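Local coordinates for DNA protection during starvation protein (Brevibacillus brevis, PDB 1N1Q) that probably binds and condenses DNA during stationary phase and shields it from oxidative damage, oxidising iron(II) with hydrogen peroxide and storing iron as a mineral inside a hollow dodecamer, at residues 15-20 against 70-75; 61-66 against 121-126; 81-86 against 108-113; 113-118 against 128-133. All coordinates share one frame; numbering follows the deposited sequence.

Contact 1 of 4, residues 15-20 against 70-75; sequences RQVANW and SPIATL
Ile72 lays its branched side chain against Val17 and Ala18, two neighbouring residues on one flank of helix 4-33. The loop passes close, with 6.5 Å between the CA atoms of Val17 and Ile72. At its root, Ile72 CB sits 4.3 Å from Val17 CG1. The methyl branch then turns to the next residue of the same helix: Ile72 CG2 comes within 4.5 Å of Ala18 CB, a light touch in which the small alanine methyl lets the bulkier chain lie beside the helix. The other branch runs on through CG1, extended at its second torsion (168°), and takes the terminal methyl CD1 over to Glu81 of the short helix 75-81. This helix, lying between the second and third long helices of the bundle, is a hallmark of the Dps fold, and Ile72 fills the angle between it and helix 4-33. Val17 answers from the bundle side. With its CG1 anti to the backbone N (chi1 166°), that methyl is 3.4 Å from the carbonyl oxygen Ile72 O, while its side chain also rests on Leu60 of helix 39-66. Polar anchoring comes from Asn14, whose side chain bonds both Ile72 N and Ser70 O. Pro71 and Ala73, the residues flanking Ile72, pack on Trp32 of the second subunit.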
loop_
_atom_site.group_PDB
_atom_site.type_symbol
_atom_site.label_atom_id
_atom_site.label_comp_id
_atom_site.label_asym_id
_atom_site.label_seq_id
_atom_site.Cartn_x
_atom_site.Cartn_y
_atom_site.Cartn_z
ATOM N N ARG A 15 -26.180 7.817 -18.821
ATOM C CA ARG A 15 -27.425 7.663 -18.081
ATOM C C ARG A 15 -27.282 6.427 -17.194
ATOM O O ARG A 15 -27.735 6.407 -16.053
ATOM C CB ARG A 15 -28.578 7.466 -19.056
ATOM C CG ARG A 15 -29.899 8.044 -18.596
ATOM C CD ARG A 15 -30.653 7.113 -17.671
ATOM N NE ARG A 15 -32.092 7.302 -17.837
ATOM C CZ ARG A 15 -32.734 7.094 -18.985
ATOM N NH1 ARG A 15 -32.065 6.688 -20.060
ATOM N NH2 ARG A 15 -34.042 7.307 -19.068
ATOM N N GLN A 16 -26.642 5.394 -17.732
ATOM C CA GLN A 16 -26.442 4.166 -16.980
ATOM C C GLN A 16 -25.299 4.315 -15.983
ATOM O O GLN A 16 -25.280 3.663 -14.942
ATOM C CB GLN A 16 -26.194 2.998 -17.934
ATOM C CG GLN A 16 -27.377 2.720 -18.848
ATOM C CD GLN A 16 -28.704 2.725 -18.100
ATOM O OE1 GLN A 16 -28.845 2.080 -17.060
ATOM N NE2 GLN A 16 -29.683 3.457 -18.628
ATOM N N VAL A 17 -24.338 5.171 -16.310
ATOM C CA VAL A 17 -23.233 5.433 -15.399
ATOM C C VAL A 17 -23.875 6.052 -14.164
ATOM O O VAL A 17 -23.576 5.664 -13.040
ATOM C CB VAL A 17 -22.212 6.445 -15.990
ATOM C CG1 VAL A 17 -21.278 6.945 -14.889
ATOM C CG2 VAL A 17 -21.390 5.784 -17.097
ATOM N N ALA A 18 -24.787 6.997 -14.391
ATOM C CA ALA A 18 -25.472 7.671 -13.296
ATOM C C ALA A 18 -26.308 6.677 -12.491
ATOM O O ALA A 18 -26.305 6.709 -11.257
ATOM C CB ALA A 18 -26.360 8.788 -13.841
ATOM N N ASN A 19 -27.020 5.795 -13.194
ATOM C CA ASN A 19 -27.858 4.801 -12.529
ATOM C C ASN A 19 -27.045 3.887 -11.628
ATOM O O ASN A 19 -27.430 3.634 -10.486
ATOM C CB ASN A 19 -28.618 3.948 -13.550
ATOM C CG ASN A 19 -29.860 4.635 -14.074
ATOM O OD1 ASN A 19 -30.426 5.492 -13.404
ATOM N ND2 ASN A 19 -30.304 4.245 -15.263
ATOM N N TRP A 20 -25.925 3.387 -12.140
ATOM C CA TRP A 20 -25.088 2.490 -11.361
ATOM C C TRP A 20 -24.332 3.170 -10.234
ATOM O O TRP A 20 -23.984 2.525 -9.241
ATOM C CB TRP A 20 -24.141 1.715 -12.283
ATOM C CG TRP A 20 -24.869 0.620 -12.995
ATOM C CD1 TRP A 20 -25.257 0.599 -14.307
ATOM C CD2 TRP A 20 -25.395 -0.572 -12.402
ATOM N NE1 TRP A 20 -26.000 -0.532 -14.564
ATOM C CE2 TRP A 20 -26.102 -1.267 -13.412
ATOM C CE3 TRP A 20 -25.343 -1.118 -11.111
ATOM C CZ2 TRP A 20 -26.752 -2.479 -13.172
ATOM C CZ3 TRP A 20 -25.990 -2.325 -10.870
ATOM C CH2 TRP A 20 -26.687 -2.991 -11.896
ATOM N N SER A 70 -17.298 12.218 -22.408
ATOM C CA SER A 70 -16.810 12.418 -21.052
ATOM C C SER A 70 -17.837 11.785 -20.130
ATOM O O SER A 70 -19.023 12.090 -20.211
ATOM C CB SER A 70 -16.661 13.906 -20.732
ATOM O OG SER A 70 -15.432 14.414 -21.229
ATOM N N PRO A 71 -17.387 10.880 -19.248
ATOM C CA PRO A 71 -18.272 10.190 -18.308
ATOM C C PRO A 71 -18.799 11.016 -17.152
ATOM O O PRO A 71 -18.123 11.913 -16.652
ATOM C CB PRO A 71 -17.411 9.043 -17.807
ATOM C CG PRO A 71 -16.053 9.705 -17.725
ATOM C CD PRO A 71 -15.986 10.451 -19.054
ATOM N N ILE A 72 -20.014 10.706 -16.722
ATOM C CA ILE A 72 -20.563 11.408 -15.584
ATOM C C ILE A 72 -19.702 10.943 -14.424
ATOM O O ILE A 72 -19.522 9.737 -14.199
ATOM C CB ILE A 72 -22.056 11.093 -15.450
ATOM C CG1 ILE A 72 -22.791 12.082 -16.382
ATOM C CG2 ILE A 72 -22.524 11.132 -13.971
ATOM C CD1 ILE A 72 -24.248 11.756 -16.626
ATOM N N ALA A 73 -19.138 11.915 -13.712
ATOM C CA ALA A 73 -18.233 11.599 -12.627
ATOM C C ALA A 73 -18.325 12.471 -11.381
ATOM O O ALA A 73 -17.311 12.907 -10.842
ATOM C CB ALA A 73 -16.796 11.599 -13.161
ATOM N N THR A 74 -19.549 12.723 -10.938
ATOM C CA THR A 74 -19.813 13.485 -9.723
ATOM C C THR A 74 -21.124 12.925 -9.214
ATOM O O THR A 74 -21.901 12.363 -9.995
ATOM C CB THR A 74 -19.995 15.004 -9.972
ATOM O OG1 THR A 74 -21.143 15.218 -10.800
ATOM C CG2 THR A 74 -18.748 15.602 -10.622
ATOM N N LEU A 75 -21.367 13.047 -7.915
ATOM C CA LEU A 75 -22.606 12.548 -7.344
ATOM C C LEU A 75 -23.751 13.448 -7.772
ATOM O O LEU A 75 -24.867 12.980 -8.000
ATOM C CB LEU A 75 -22.525 12.512 -5.815
ATOM C CG LEU A 75 -21.386 11.711 -5.182
ATOM C CD1 LEU A 75 -21.691 11.519 -3.702
ATOM C CD2 LEU A 75 -21.241 10.357 -5.870
#

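Contact 2 of 4, residues 61-66 against 121-126; sequences AERVLS and ADDEAT. With FEO (mu-oxo-diiron), chain E.
The N-cap of helix 124-148 is the motif at work here: Asp123 caps the helix with its carboxylate and at the same time holds Arg63, which reaches across from helix 39-66 of the ferritin-like four-helix bundle. Just before Asp123, Asp122 has positive phi as the C-prime residue of the Schellman motif that ends helix 93-120. Asp123 OD1 accepts from Thr126 N at 3.1 Å, the capping bond, and Thr126 OG1 gives its proton to Asp123 OD2 at 2.6 Å. A threonine suits this place, because the same OG1 also accepts from Arg63 NE at 3.1 Å, nearly straight (170°) and in the guanidinium plane. Alongside, Arg63 NH2 makes a salt bridge of 3.0 Å to the syn side of Asp123 OD1. Two N-H groups along one edge thus fix the rotation of the guanidinium, and Ala125 CB covers one face, toward the rim, 3.1 Å from Arg63 NH2. The bend at chi2 (57°) carries the arginine chain over to the helix start. A leucine at Arg63 would probably leave the Asp123 carboxylate without its cationic mate and Thr126 OG1 without an N-H donor. One residue earlier, Glu62 points to the ferroxidase centre shared between subunits, where Asp58 of the same chain and His31 of the second subunit bind the same iron: Glu62 OE2 ligates the iron FE1 of the mu-oxo-diiron group at 2.1 Å.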
loop_
_atom_site.group_PDB
_atom_site.type_symbol
_atom_site.label_atom_id
_atom_site.label_comp_id
_atom_site.label_asym_id
_atom_site.label_seq_id
_atom_site.Cartn_x
_atom_site.Cartn_y
_atom_site.Cartn_z
ATOM N N ALA A 61 -18.281 3.946 -17.979
ATOM C CA ALA A 61 -17.564 5.211 -18.098
ATOM C C ALA A 61 -16.404 5.113 -19.087
ATOM O O ALA A 61 -16.160 6.022 -19.876
ATOM C CB ALA A 61 -17.050 5.643 -16.738
ATOM N N GLU A 62 -15.679 4.005 -19.047
ATOM C CA GLU A 62 -14.558 3.846 -19.956
ATOM C C GLU A 62 -14.982 3.615 -21.396
ATOM O O GLU A 62 -14.232 3.940 -22.317
ATOM C CB GLU A 62 -13.617 2.751 -19.442
ATOM C CG GLU A 62 -12.837 3.271 -18.244
ATOM C CD GLU A 62 -11.909 2.266 -17.613
ATOM O OE1 GLU A 62 -11.937 1.080 -17.997
ATOM O OE2 GLU A 62 -11.152 2.676 -16.711
ATOM N N ARG A 63 -16.186 3.088 -21.591
ATOM C CA ARG A 63 -16.694 2.898 -22.942
ATOM C C ARG A 63 -17.016 4.306 -23.462
ATOM O O ARG A 63 -16.795 4.612 -24.637
ATOM C CB ARG A 63 -17.948 2.008 -22.939
ATOM C CG ARG A 63 -18.542 1.757 -24.324
ATOM C CD ARG A 63 -17.520 1.126 -25.270
ATOM N NE ARG A 63 -17.956 1.193 -26.663
ATOM C CZ ARG A 63 -17.145 1.065 -27.706
ATOM N NH1 ARG A 63 -15.849 0.856 -27.521
ATOM N NH2 ARG A 63 -17.627 1.180 -28.934
ATOM N N VAL A 64 -17.529 5.166 -22.582
ATOM C CA VAL A 64 -17.838 6.546 -22.963
ATOM C C VAL A 64 -16.554 7.200 -23.468
ATOM O O VAL A 64 -16.530 7.831 -24.523
ATOM C CB VAL A 64 -18.372 7.371 -21.761
ATOM C CG1 VAL A 64 -18.362 8.865 -22.101
ATOM C CG2 VAL A 64 -19.786 6.924 -21.403
ATOM N N LEU A 65 -15.484 7.043 -22.700
ATOM C CA LEU A 65 -14.194 7.605 -23.073
ATOM C C LEU A 65 -13.700 7.020 -24.400
ATOM O O LEU A 65 -13.150 7.734 -25.235
ATOM C CB LEU A 65 -13.162 7.316 -21.979
ATOM C CG LEU A 65 -13.338 8.031 -20.633
ATOM C CD1 LEU A 65 -12.545 7.312 -19.554
ATOM C CD2 LEU A 65 -12.881 9.475 -20.768
ATOM N N SER A 66 -13.906 5.718 -24.583
ATOM C CA SER A 66 -13.482 5.025 -25.789
ATOM C C SER A 66 -14.185 5.506 -27.053
ATOM O O SER A 66 -13.670 5.301 -28.153
ATOM C CB SER A 66 -13.688 3.519 -25.627
ATOM O OG SER A 66 -12.837 3.012 -24.615
ATOM N N ALA A 121 -26.556 3.755 -34.523
ATOM C CA ALA A 121 -25.403 4.612 -34.742
ATOM C C ALA A 121 -24.235 3.731 -35.165
ATOM O O ALA A 121 -23.095 4.179 -35.215
ATOM C CB ALA A 121 -25.057 5.366 -33.468
ATOM N N ASP A 122 -24.542 2.475 -35.469
ATOM C CA ASP A 122 -23.537 1.502 -35.864
ATOM C C ASP A 122 -22.450 1.375 -34.796
ATOM O O ASP A 122 -21.267 1.221 -35.106
ATOM C CB ASP A 122 -22.921 1.877 -37.213
ATOM C CG ASP A 122 -23.922 1.777 -38.361
ATOM O OD1 ASP A 122 -24.715 0.815 -38.371
ATOM O OD2 ASP A 122 -23.915 2.658 -39.243
ATOM N N ASP A 123 -22.861 1.453 -33.535
ATOM C CA ASP A 123 -21.932 1.312 -32.422
ATOM C C ASP A 123 -22.286 -0.013 -31.742
ATOM O O ASP A 123 -22.864 -0.038 -30.649
ATOM C CB ASP A 123 -22.077 2.473 -31.438
ATOM C CG ASP A 123 -21.044 2.417 -30.320
ATOM O OD1 ASP A 123 -20.313 1.403 -30.250
ATOM O OD2 ASP A 123 -20.970 3.369 -29.518
ATOM N N GLU A 124 -21.945 -1.105 -32.419
ATOM C CA GLU A 124 -22.222 -2.452 -31.941
ATOM C C GLU A 124 -21.480 -2.801 -30.657
ATOM O O GLU A 124 -22.002 -3.536 -29.816
ATOM C CB GLU A 124 -21.845 -3.462 -33.016
ATOM C CG GLU A 124 -22.938 -4.449 -33.382
ATOM C CD GLU A 124 -24.100 -3.797 -34.112
ATOM O OE1 GLU A 124 -23.853 -2.852 -34.901
ATOM O OE2 GLU A 124 -25.253 -4.239 -33.909
ATOM N N ALA A 125 -20.265 -2.280 -30.507
ATOM C CA ALA A 125 -19.467 -2.548 -29.308
ATOM C C ALA A 125 -20.208 -2.036 -28.082
ATOM O O ALA A 125 -20.231 -2.694 -27.034
ATOM C CB ALA A 125 -18.108 -1.870 -29.418
ATOM N N THR A 126 -20.814 -0.858 -28.204
ATOM C CA THR A 126 -21.557 -0.301 -27.085
ATOM C C THR A 126 -22.798 -1.153 -26.819
ATOM O O THR A 126 -23.100 -1.480 -25.669
ATOM C CB THR A 126 -21.985 1.147 -27.361
ATOM O OG1 THR A 126 -20.827 1.992 -27.333
ATOM C CG2 THR A 126 -23.000 1.617 -26.321
HETATM FE FE1 FEO E . -10.795 1.704 -14.917
HETATM FE FE2 FEO E . -8.950 -0.472 -16.658
HETATM O O FEO E . -9.565 0.258 -14.928
HETATM O O HOH W 1 -6.975 0.468 -16.728
#

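Contact 3 of 4, residues 81-86 against 108-113; sequences EASIKE and VGELKV
Ser83 and Glu110 face one another across 9.4 Å between their CA atoms, a gap too wide for backbone contact that the two side chains have to span. The glutamate covers most of the distance. From helix 93-120 its chain runs out extended past CG (chi2 -172°) and presents the carboxylate to the loop that follows helix 75-81. Ser83 needs little length: with chi1 at 55°, OG lies between the backbone N and the carbonyl carbon. The hydroxyl donates to Glu110 OE2 at 2.6 Å, a short bond on the syn side of that oxygen and only 19° out of the carboxylate plane. Ser83 CB follows it in, 3.1 Å from the same Glu110 OE2. In the ferritin-like four-helix bundle this ties the crossover between the second and third long helices, at the point where the chain has just left helix 75-81 at Ala82, to the middle of helix 93-120. A small hydroxyl residue suits the loop, since its hydroxyl donates a hydrogen bond at close range, and a long acidic one suits the helix. Helix 4-33 completes the polar cluster: Gln16 NE2 donates to the other carboxylate oxygen, Glu110 OE1, and Asn19 OD1 accepts from both Ser83 N and Ile84 N. Beside this cluster the Ile84 side chain turns to the apolar interior and packs on Leu107 and Leu23.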
loop_
_atom_site.group_PDB
_atom_site.type_symbol
_atom_site.label_atom_id
_atom_site.label_comp_id
_atom_site.label_asym_id
_atom_site.label_seq_id
_atom_site.Cartn_x
_atom_site.Cartn_y
_atom_site.Cartn_z
ATOM N N GLU A 81 -29.028 12.859 -13.484
ATOM C CA GLU A 81 -29.345 12.044 -14.649
ATOM C C GLU A 81 -29.938 10.664 -14.397
ATOM O O GLU A 81 -30.593 10.108 -15.276
ATOM C CB GLU A 81 -28.092 11.903 -15.519
ATOM C CG GLU A 81 -27.541 13.219 -16.051
ATOM C CD GLU A 81 -28.577 14.009 -16.827
ATOM O OE1 GLU A 81 -29.371 13.382 -17.549
ATOM O OE2 GLU A 81 -28.594 15.255 -16.726
ATOM N N ALA A 82 -29.718 10.108 -13.212
ATOM C CA ALA A 82 -30.233 8.774 -12.903
ATOM C C ALA A 82 -31.756 8.688 -12.886
ATOM O O ALA A 82 -32.441 9.624 -12.465
ATOM C CB ALA A 82 -29.685 8.302 -11.559
ATOM N N SER A 83 -32.280 7.554 -13.347
ATOM C CA SER A 83 -33.715 7.313 -13.351
ATOM C C SER A 83 -34.023 6.479 -12.113
ATOM O O SER A 83 -35.179 6.310 -11.723
ATOM C CB SER A 83 -34.143 6.559 -14.617
ATOM O OG SER A 83 -33.424 5.356 -14.769
ATOM N N ILE A 84 -32.966 5.966 -11.493
ATOM C CA ILE A 84 -33.093 5.161 -10.285
ATOM C C ILE A 84 -33.202 6.055 -9.032
ATOM O O ILE A 84 -32.427 6.995 -8.876
ATOM C CB ILE A 84 -31.877 4.210 -10.139
ATOM C CG1 ILE A 84 -31.762 3.336 -11.395
ATOM C CG2 ILE A 84 -32.008 3.395 -8.857
ATOM C CD1 ILE A 84 -31.663 1.862 -11.145
ATOM N N LYS A 85 -34.173 5.773 -8.154
ATOM C CA LYS A 85 -34.373 6.542 -6.912
ATOM C C LYS A 85 -33.526 5.950 -5.780
ATOM O O LYS A 85 -33.202 4.765 -5.801
ATOM C CB LYS A 85 -35.851 6.526 -6.479
ATOM C CG LYS A 85 -36.845 7.048 -7.503
ATOM C CD LYS A 85 -36.599 8.498 -7.878
ATOM C CE LYS A 85 -37.800 9.056 -8.635
ATOM N NZ LYS A 85 -37.514 10.367 -9.290
ATOM N N GLU A 86 -33.184 6.777 -4.794
ATOM C CA GLU A 86 -32.374 6.336 -3.663
ATOM C C GLU A 86 -33.267 5.638 -2.650
ATOM O O GLU A 86 -34.489 5.795 -2.683
ATOM C CB GLU A 86 -31.663 7.540 -3.034
ATOM C CG GLU A 86 -30.829 8.311 -4.053
ATOM C CD GLU A 86 -29.611 8.968 -3.443
ATOM O OE1 GLU A 86 -29.717 10.116 -2.965
ATOM O OE2 GLU A 86 -28.545 8.320 -3.434
ATOM N N VAL A 108 -33.538 -2.919 -17.392
ATOM C CA VAL A 108 -33.625 -3.813 -18.548
ATOM C C VAL A 108 -34.333 -3.082 -19.687
ATOM O O VAL A 108 -33.910 -3.150 -20.840
ATOM C CB VAL A 108 -34.402 -5.110 -18.211
ATOM C CG1 VAL A 108 -34.843 -5.819 -19.497
ATOM C CG2 VAL A 108 -33.509 -6.046 -17.403
ATOM N N GLY A 109 -35.404 -2.373 -19.346
ATOM C CA GLY A 109 -36.141 -1.626 -20.348
ATOM C C GLY A 109 -35.288 -0.521 -20.949
ATOM O O GLY A 109 -35.292 -0.318 -22.165
ATOM N N GLU A 110 -34.556 0.196 -20.101
ATOM C CA GLU A 110 -33.701 1.276 -20.577
ATOM C C GLU A 110 -32.547 0.727 -21.402
ATOM O O GLU A 110 -32.130 1.343 -22.387
ATOM C CB GLU A 110 -33.156 2.096 -19.399
ATOM C CG GLU A 110 -34.234 2.818 -18.596
ATOM C CD GLU A 110 -33.665 3.773 -17.559
ATOM O OE1 GLU A 110 -32.439 3.749 -17.316
ATOM O OE2 GLU A 110 -34.449 4.547 -16.974
ATOM N N LEU A 111 -32.028 -0.432 -21.007
ATOM C CA LEU A 111 -30.916 -1.032 -21.734
ATOM C C LEU A 111 -31.344 -1.428 -23.144
ATOM O O LEU A 111 -30.576 -1.293 -24.096
ATOM C CB LEU A 111 -30.368 -2.238 -20.962
ATOM C CG LEU A 111 -29.507 -1.858 -19.738
ATOM C CD1 LEU A 111 -29.229 -3.095 -18.890
ATOM C CD2 LEU A 111 -28.204 -1.208 -20.208
ATOM N N LYS A 112 -32.579 -1.900 -23.285
ATOM C CA LYS A 112 -33.080 -2.280 -24.606
ATOM C C LYS A 112 -33.139 -1.048 -25.510
ATOM O O LYS A 112 -32.753 -1.100 -26.675
ATOM C CB LYS A 112 -34.474 -2.909 -24.498
ATOM C CG LYS A 112 -34.495 -4.298 -23.865
ATOM C CD LYS A 112 -35.916 -4.808 -23.734
ATOM C CE LYS A 112 -35.959 -6.161 -23.037
ATOM N NZ LYS A 112 -37.355 -6.579 -22.730
ATOM N N VAL A 113 -33.625 0.062 -24.966
ATOM C CA VAL A 113 -33.716 1.301 -25.732
ATOM C C VAL A 113 -32.330 1.817 -26.127
ATOM O O VAL A 113 -32.105 2.193 -27.276
ATOM C CB VAL A 113 -34.448 2.403 -24.923
ATOM C CG1 VAL A 113 -34.250 3.770 -25.585
ATOM C CG2 VAL A 113 -35.936 2.082 -24.835
#

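Contact 4 of 4, residues 113-118 against 128-133; sequences VARDVA and DMLDAI
Arg115 leaves its helix with CG anti to the carbonyl carbon (chi1 -71°) and bends at chi3 (40°), which folds its guanidinium over Asp131 after the aliphatic part has passed Leu130. Helix 93-120 and helix 124-148, consecutive in the chain, form an antiparallel pair of the four-helix bundle, their local axes 164° apart in direction and 9.2 Å apart at closest approach. Arg115 CG meets Leu130 CB at 3.6 Å as the two side chains slide past each other in opposite senses. Deeper in, Leu130 CD1 lies 3.7 Å from Ala114 CB; the small alanine lets the leucine reach close to the opposing backbone. At the outer side, Asp131 OD1 lies over the face of the Arg115 guanidinium, near its centre, where no N-H points at it; at 3.9 Å from Arg115 NE the salt bridge is also long. The firmer partner is Glu134, which forms a salt bridge with Arg115 NH1. An alanine at Arg115 would probably uncover Leu130 CB and leave Asp131 and Glu134 as neighbouring negative charges without their shared cation. The contact thus grades from apolar packing inside to electrostatic attraction outside, where Asp131 contributes charge but little directional hold.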
loop_
_atom_site.group_PDB
_atom_site.type_symbol
_atom_site.label_atom_id
_atom_site.label_comp_id
_atom_site.label_asym_id
_atom_site.label_seq_id
_atom_site.Cartn_x
_atom_site.Cartn_y
_atom_site.Cartn_z
ATOM N N VAL A 113 -33.625 0.062 -24.966
ATOM C CA VAL A 113 -33.716 1.301 -25.732
ATOM C C VAL A 113 -32.330 1.817 -26.127
ATOM O O VAL A 113 -32.105 2.193 -27.276
ATOM C CB VAL A 113 -34.448 2.403 -24.923
ATOM C CG1 VAL A 113 -34.250 3.770 -25.585
ATOM C CG2 VAL A 113 -35.936 2.082 -24.835
ATOM N N ALA A 114 -31.405 1.828 -25.170
ATOM C CA ALA A 114 -30.048 2.299 -25.422
ATOM C C ALA A 114 -29.335 1.453 -26.475
ATOM O O ALA A 114 -28.615 1.980 -27.327
ATOM C CB ALA A 114 -29.250 2.302 -24.120
ATOM N N ARG A 115 -29.523 0.141 -26.406
ATOM C CA ARG A 115 -28.894 -0.755 -27.368
ATOM C C ARG A 115 -29.399 -0.435 -28.770
ATOM O O ARG A 115 -28.619 -0.379 -29.721
ATOM C CB ARG A 115 -29.205 -2.208 -27.022
ATOM C CG ARG A 115 -28.490 -2.724 -25.774
ATOM C CD ARG A 115 -29.078 -4.064 -25.371
ATOM N NE ARG A 115 -29.340 -4.867 -26.559
ATOM C CZ ARG A 115 -30.442 -5.583 -26.761
ATOM N NH1 ARG A 115 -31.401 -5.618 -25.847
ATOM N NH2 ARG A 115 -30.605 -6.224 -27.911
ATOM N N ASP A 116 -30.706 -0.217 -28.890
ATOM C CA ASP A 116 -31.290 0.094 -30.186
ATOM C C ASP A 116 -30.694 1.373 -30.757
ATOM O O ASP A 116 -30.423 1.473 -31.949
ATOM C CB ASP A 116 -32.803 0.238 -30.086
ATOM C CG ASP A 116 -33.424 0.713 -31.389
ATOM O OD1 ASP A 116 -33.742 1.913 -31.492
ATOM O OD2 ASP A 116 -33.570 -0.108 -32.313
ATOM N N VAL A 117 -30.484 2.355 -29.894
ATOM C CA VAL A 117 -29.901 3.612 -30.325
ATOM C C VAL A 117 -28.439 3.418 -30.717
ATOM O O VAL A 117 -27.976 4.003 -31.702
ATOM C CB VAL A 117 -29.996 4.674 -29.213
ATOM C CG1 VAL A 117 -29.148 5.881 -29.573
ATOM C CG2 VAL A 117 -31.437 5.097 -29.026
ATOM N N ALA A 118 -27.723 2.593 -29.957
ATOM C CA ALA A 118 -26.329 2.315 -30.264
ATOM C C ALA A 118 -26.254 1.586 -31.595
ATOM O O ALA A 118 -25.420 1.917 -32.439
ATOM C CB ALA A 118 -25.690 1.469 -29.151
ATOM N N ASP A 128 -23.260 -4.261 -27.439
ATOM C CA ASP A 128 -22.855 -5.526 -26.846
ATOM C C ASP A 128 -22.583 -5.423 -25.346
ATOM O O ASP A 128 -22.995 -6.294 -24.577
ATOM C CB ASP A 128 -21.615 -6.066 -27.556
ATOM C CG ASP A 128 -21.282 -7.489 -27.136
ATOM O OD1 ASP A 128 -22.078 -8.396 -27.442
ATOM O OD2 ASP A 128 -20.235 -7.690 -26.489
ATOM N N MET A 129 -21.894 -4.365 -24.924
ATOM C CA MET A 129 -21.598 -4.187 -23.505
ATOM C C MET A 129 -22.899 -4.016 -22.725
ATOM O O MET A 129 -23.072 -4.564 -21.636
ATOM C CB MET A 129 -20.716 -2.953 -23.280
ATOM C CG MET A 129 -21.416 -1.852 -22.517
ATOM S SD MET A 129 -20.278 -0.642 -21.885
ATOM C CE MET A 129 -19.483 -1.550 -20.648
ATOM N N LEU A 130 -23.809 -3.223 -23.280
ATOM C CA LEU A 130 -25.089 -2.983 -22.624
ATOM C C LEU A 130 -25.870 -4.290 -22.531
ATOM O O LEU A 130 -26.557 -4.545 -21.543
ATOM C CB LEU A 130 -25.906 -1.952 -23.406
ATOM C CG LEU A 130 -25.292 -0.549 -23.497
ATOM C CD1 LEU A 130 -26.153 0.332 -24.388
ATOM C CD2 LEU A 130 -25.168 0.048 -22.102
ATOM N N ASP A 131 -25.756 -5.113 -23.570
ATOM C CA ASP A 131 -26.446 -6.397 -23.621
ATOM C C ASP A 131 -25.950 -7.312 -22.495
ATOM O O ASP A 131 -26.749 -7.987 -21.840
ATOM C CB ASP A 131 -26.217 -7.043 -24.993
ATOM C CG ASP A 131 -27.184 -8.191 -25.288
ATOM O OD1 ASP A 131 -28.317 -8.179 -24.768
ATOM O OD2 ASP A 131 -26.806 -9.085 -26.070
ATOM N N ALA A 132 -24.638 -7.324 -22.266
ATOM C CA ALA A 132 -24.063 -8.146 -21.205
ATOM C C ALA A 132 -24.618 -7.745 -19.835
ATOM O O ALA A 132 -24.899 -8.604 -19.004
ATOM C CB ALA A 132 -22.530 -8.040 -21.214
ATOM N N ILE A 133 -24.778 -6.446 -19.596
ATOM C CA ILE A 133 -25.333 -5.986 -18.316
ATOM C C ILE A 133 -26.791 -6.443 -18.245
ATOM O O ILE A 133 -27.251 -6.961 -17.225
ATOM C CB ILE A 133 -25.321 -4.432 -18.170
ATOM C CG1 ILE A 133 -23.908 -3.919 -17.860
ATOM C CG2 ILE A 133 -26.262 -4.007 -17.032
ATOM C CD1 ILE A 133 -22.881 -4.317 -18.838
#

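Contacts 1 and 3, centres 12 Å apart, are joined through the polar side of segment 15-20: Asn19 OD1 meets Ser83 N at 2.8 Å, so helix 4-33 holds the chain both before and after helix 75-81. Contacts 2 and 4, centres 10 Å apart, share helix 124-148; Asp123 N probably bonds Ala118 O at 2.8 Å, and Arg63 CB packs on Met129 SD at 3.7 Å. Contact 3 joins contact 4 through Leu111, whose CD2 is 3.8 Å from Leu130 CD2. Iron is bound at contact 2, by Glu62, while the Val17 side chain of contact 1 lies about 12 Å from a mu-oxo-diiron group. Contacts 1 and 2 touch where Pro71 CB meets Ala61 CB at 3.6 Å.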